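Local atomic coordinates of odorant-binding protein 1d (Locusta migratoria, PDB entry 4PT1), a protein that probably binds odorants, as a small, secreted, all-helical, disulfide-bonded member of the insect PBP/GOBP family. Residues I80-I94 with I106-Y118. Numbering follows the deposited sequence.
Sequences IKEEGHRVVHSCKHI and IHQCYKQSDPELY
C91 and C109 are joined by a disulfide (SG to SG 2.1 Å), one of the cross-links of the PBP/GOBP all-helical fold; it ties C91, next to helix 81-90, to helix 99-113, and the axes of segments 81-90 and 106-113 make 127° between their N-to-C directions. The tight side lies beside this bridge. V87 places CG1 3.5 Å from Y110 CD1, C91 CB sits 3.7 Å from Y110 CE1, and the C91 sulfur stands at the ring's edge. With CG anti to its own carbonyl carbon (chi1 -64°), Y110 brings its ring obliquely against V87, V88 and C91, and its OH is hydrogen-bonded to E72 OE2. Cut back to an alanine here, the side chain would probably leave a gap beside V87 and C91 and the E72 carboxylate without its hydroxyl mate. Further along, L117 CD2 rests 3.6 Å from E83 C, while L117 CD1 meets I80 tip to tip. The outer side is looser and more polar. There S90 OG donates to V87 O and lies 2.9 Å from S113 OG, and a water bridges E83 O and D114 OD2. D114 N-caps helix 115-129: L117 N reaches D114 OD1 at 3.3 Å, from above the carboxylate plane.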
# COMPACT_ATOMS: atom_id res chain seq x y z
N ILE A 80 3.32 -2.12 14.37
CA ILE A 80 2.37 -1.02 14.39
C ILE A 80 0.93 -1.52 14.33
O ILE A 80 0.04 -0.83 13.82
CB ILE A 80 2.64 -0.01 13.24
CG1 ILE A 80 2.59 -0.70 11.87
CG2 ILE A 80 3.99 0.66 13.44
CD1 ILE A 80 2.50 0.27 10.70
N LYS A 81 0.68 -2.70 14.90
CA LYS A 81 -0.66 -3.33 14.87
C LYS A 81 -1.74 -2.40 15.39
O LYS A 81 -2.75 -2.23 14.73
CB LYS A 81 -0.71 -4.64 15.66
CG LYS A 81 -0.28 -5.89 14.91
CD LYS A 81 -1.13 -6.23 13.69
CE LYS A 81 -0.65 -7.50 12.99
NZ LYS A 81 -1.53 -7.80 11.82
N GLU A 82 -1.53 -1.80 16.55
CA GLU A 82 -2.58 -0.98 17.14
C GLU A 82 -2.95 0.19 16.26
O GLU A 82 -4.10 0.33 15.86
CB GLU A 82 -2.23 -0.47 18.55
CG GLU A 82 -3.38 0.37 19.14
CD GLU A 82 -3.10 0.94 20.51
OE1 GLU A 82 -1.98 0.75 21.04
OE2 GLU A 82 -4.00 1.59 21.06
N GLU A 83 -1.95 1.02 15.97
CA GLU A 83 -2.10 2.24 15.16
C GLU A 83 -2.57 1.92 13.74
O GLU A 83 -3.41 2.64 13.19
CB GLU A 83 -0.79 3.04 15.10
CG GLU A 83 -0.04 3.19 16.42
CD GLU A 83 1.03 2.13 16.62
OE1 GLU A 83 0.69 0.93 16.74
OE2 GLU A 83 2.24 2.48 16.66
N GLY A 84 -2.04 0.84 13.15
CA GLY A 84 -2.40 0.44 11.79
C GLY A 84 -3.80 -0.12 11.67
O GLY A 84 -4.50 0.15 10.70
N HIS A 85 -4.22 -0.91 12.65
CA HIS A 85 -5.59 -1.40 12.68
C HIS A 85 -6.55 -0.24 12.75
O HIS A 85 -7.59 -0.24 12.08
CB HIS A 85 -5.83 -2.31 13.86
CG HIS A 85 -5.48 -3.77 13.61
ND1 HIS A 85 -4.43 -4.15 12.86
CD2 HIS A 85 -6.09 -4.93 14.05
CE1 HIS A 85 -4.35 -5.49 12.85
NE2 HIS A 85 -5.38 -5.97 13.58
N ARG A 86 -6.22 0.76 13.56
CA ARG A 86 -7.08 1.95 13.71
C ARG A 86 -7.28 2.60 12.34
O ARG A 86 -8.40 2.87 11.93
CB ARG A 86 -6.47 2.94 14.70
CG ARG A 86 -7.41 4.09 15.05
CD ARG A 86 -6.76 5.07 16.02
NE ARG A 86 -6.21 4.39 17.20
N VAL A 87 -6.19 2.82 11.62
CA VAL A 87 -6.26 3.34 10.26
C VAL A 87 -7.09 2.48 9.29
O VAL A 87 -7.93 3.00 8.56
CB VAL A 87 -4.85 3.54 9.72
CG1 VAL A 87 -4.88 3.80 8.23
CG2 VAL A 87 -4.18 4.68 10.49
N VAL A 88 -6.88 1.17 9.29
CA VAL A 88 -7.63 0.31 8.41
C VAL A 88 -9.14 0.36 8.69
O VAL A 88 -9.95 0.43 7.75
CB VAL A 88 -7.13 -1.15 8.46
CG1 VAL A 88 -8.10 -2.06 7.69
CG2 VAL A 88 -5.73 -1.23 7.87
N HIS A 89 -9.51 0.35 9.97
CA HIS A 89 -10.92 0.39 10.37
C HIS A 89 -11.54 1.69 9.97
O HIS A 89 -12.73 1.72 9.62
CB HIS A 89 -11.11 0.10 11.86
CG HIS A 89 -11.02 -1.37 12.22
ND1 HIS A 89 -11.98 -2.25 11.89
CD2 HIS A 89 -10.06 -2.08 12.92
CE1 HIS A 89 -11.65 -3.47 12.33
NE2 HIS A 89 -10.46 -3.37 12.96
N SER A 90 -10.75 2.76 9.97
CA SER A 90 -11.29 4.08 9.61
C SER A 90 -11.52 4.24 8.09
O SER A 90 -12.24 5.15 7.67
CB SER A 90 -10.41 5.21 10.17
OG SER A 90 -9.19 5.37 9.47
N CYS A 91 -10.96 3.34 7.29
CA CYS A 91 -10.93 3.45 5.83
C CYS A 91 -11.60 2.27 5.11
O CYS A 91 -11.50 2.13 3.88
CB CYS A 91 -9.47 3.60 5.38
SG CYS A 91 -8.72 5.15 5.94
N LYS A 92 -12.30 1.44 5.88
CA LYS A 92 -12.80 0.16 5.39
C LYS A 92 -14.06 0.26 4.51
O LYS A 92 -14.50 -0.76 3.96
CB LYS A 92 -13.06 -0.81 6.55
CG LYS A 92 -14.10 -0.35 7.58
CD LYS A 92 -14.18 -1.37 8.70
CE LYS A 92 -14.83 -0.81 9.95
NZ LYS A 92 -14.72 -1.80 11.05
N HIS A 93 -14.63 1.46 4.39
CA HIS A 93 -15.84 1.71 3.58
C HIS A 93 -15.59 2.47 2.30
O HIS A 93 -16.55 2.91 1.64
CB HIS A 93 -16.90 2.43 4.41
CG HIS A 93 -17.35 1.66 5.63
ND1 HIS A 93 -17.78 0.39 5.56
CD2 HIS A 93 -17.44 2.03 6.96
CE1 HIS A 93 -18.11 -0.04 6.79
NE2 HIS A 93 -17.90 0.97 7.65
N ILE A 94 -14.33 2.65 1.94
CA ILE A 94 -13.94 3.35 0.72
C ILE A 94 -14.13 2.36 -0.43
O ILE A 94 -13.76 1.17 -0.33
CB ILE A 94 -12.47 3.85 0.78
CG1 ILE A 94 -12.27 4.83 1.94
CG2 ILE A 94 -12.07 4.53 -0.53
CD1 ILE A 94 -12.86 6.21 1.68
N ILE A 106 -8.26 4.23 -1.09
CA ILE A 106 -8.15 3.55 0.21
C ILE A 106 -6.82 4.02 0.80
O ILE A 106 -6.75 4.41 1.96
CB ILE A 106 -8.21 1.99 0.11
CG1 ILE A 106 -9.65 1.49 -0.13
CG2 ILE A 106 -7.67 1.37 1.40
CD1 ILE A 106 -9.76 0.02 -0.49
N HIS A 107 -5.77 4.06 -0.02
CA HIS A 107 -4.46 4.54 0.38
C HIS A 107 -4.39 6.01 0.73
O HIS A 107 -3.73 6.38 1.69
CB HIS A 107 -3.43 4.17 -0.65
CG HIS A 107 -2.82 2.83 -0.41
ND1 HIS A 107 -1.63 2.67 0.22
CD2 HIS A 107 -3.30 1.54 -0.67
CE1 HIS A 107 -1.36 1.35 0.31
NE2 HIS A 107 -2.39 0.67 -0.23
N GLN A 108 -5.10 6.86 -0.01
CA GLN A 108 -5.15 8.27 0.37
C GLN A 108 -5.91 8.44 1.69
O GLN A 108 -5.53 9.29 2.48
CB GLN A 108 -5.72 9.15 -0.74
CG GLN A 108 -4.93 9.13 -2.05
CD GLN A 108 -3.44 8.87 -1.87
OE1 GLN A 108 -2.96 7.75 -2.08
NE2 GLN A 108 -2.70 9.91 -1.49
N CYS A 109 -6.96 7.64 1.92
CA CYS A 109 -7.62 7.56 3.25
C CYS A 109 -6.66 7.12 4.36
O CYS A 109 -6.69 7.70 5.45
CB CYS A 109 -8.86 6.66 3.24
SG CYS A 109 -9.73 6.56 4.84
N TYR A 110 -5.83 6.11 4.13
CA TYR A 110 -4.81 5.78 5.12
C TYR A 110 -3.90 6.97 5.45
O TYR A 110 -3.60 7.23 6.62
CB TYR A 110 -3.91 4.64 4.66
CG TYR A 110 -4.55 3.28 4.45
CD1 TYR A 110 -5.79 2.95 4.98
CD2 TYR A 110 -3.87 2.30 3.72
CE1 TYR A 110 -6.34 1.69 4.77
CE2 TYR A 110 -4.42 1.05 3.53
CZ TYR A 110 -5.66 0.75 4.06
OH TYR A 110 -6.20 -0.49 3.85
N LYS A 111 -3.42 7.64 4.41
CA LYS A 111 -2.62 8.85 4.52
C LYS A 111 -3.32 9.94 5.35
O LYS A 111 -2.70 10.53 6.23
CB LYS A 111 -2.25 9.35 3.12
CG LYS A 111 -1.45 10.64 3.05
CD LYS A 111 -0.84 10.83 1.66
CE LYS A 111 -0.10 12.16 1.53
N GLN A 112 -4.60 10.17 5.07
CA GLN A 112 -5.44 11.16 5.81
C GLN A 112 -5.54 10.78 7.28
O GLN A 112 -5.37 11.61 8.16
CB GLN A 112 -6.86 11.21 5.20
CG GLN A 112 -7.90 12.06 5.96
CD GLN A 112 -9.35 11.81 5.53
OE1 GLN A 112 -10.29 12.24 6.22
NE2 GLN A 112 -9.53 11.12 4.40
N SER A 113 -5.85 9.51 7.52
CA SER A 113 -6.10 9.00 8.85
C SER A 113 -4.90 9.16 9.79
O SER A 113 -5.06 9.58 10.95
CB SER A 113 -6.50 7.52 8.74
OG SER A 113 -6.86 7.01 10.01
N ASP A 114 -3.70 8.84 9.30
CA ASP A 114 -2.48 8.91 10.11
C ASP A 114 -1.26 9.14 9.21
O ASP A 114 -0.57 8.18 8.84
CB ASP A 114 -2.29 7.60 10.92
CG ASP A 114 -1.29 7.73 12.08
OD1 ASP A 114 -0.37 8.58 12.02
OD2 ASP A 114 -1.42 6.98 13.09
N PRO A 115 -1.01 10.41 8.83
CA PRO A 115 0.07 10.77 7.93
C PRO A 115 1.44 10.26 8.33
O PRO A 115 2.18 9.79 7.47
CB PRO A 115 0.07 12.30 7.95
CG PRO A 115 -1.32 12.68 8.29
CD PRO A 115 -1.85 11.58 9.17
N GLU A 116 1.80 10.39 9.61
CA GLU A 116 3.14 9.99 10.05
C GLU A 116 3.30 8.47 9.95
O GLU A 116 4.34 7.99 9.54
CB GLU A 116 3.43 10.49 11.48
CG GLU A 116 3.39 12.01 11.67
CD GLU A 116 4.01 12.78 10.50
OE1 GLU A 116 5.01 13.51 10.72
N LEU A 117 2.27 7.72 10.32
CA LEU A 117 2.33 6.25 10.25
C LEU A 117 2.42 5.82 8.78
O LEU A 117 3.20 4.96 8.42
CB LEU A 117 1.08 5.64 10.91
CG LEU A 117 1.11 4.14 11.16
CD1 LEU A 117 2.10 3.80 12.26
CD2 LEU A 117 -0.29 3.63 11.53
N TYR A 118 1.59 6.43 7.94
CA TYR A 118 1.56 6.07 6.52
C TYR A 118 2.91 6.37 5.86
O TYR A 118 3.45 5.54 5.12
CB TYR A 118 0.42 6.81 5.81
CG TYR A 118 0.22 6.33 4.37
CD1 TYR A 118 -0.29 5.06 4.11
CD2 TYR A 118 0.58 7.13 3.29
CE1 TYR A 118 -0.44 4.60 2.81
CE2 TYR A 118 0.43 6.67 1.98
CZ TYR A 118 -0.08 5.40 1.75
OH TYR A 118 -0.24 4.93 0.46
O HOH W 1 -3.59 5.40 13.88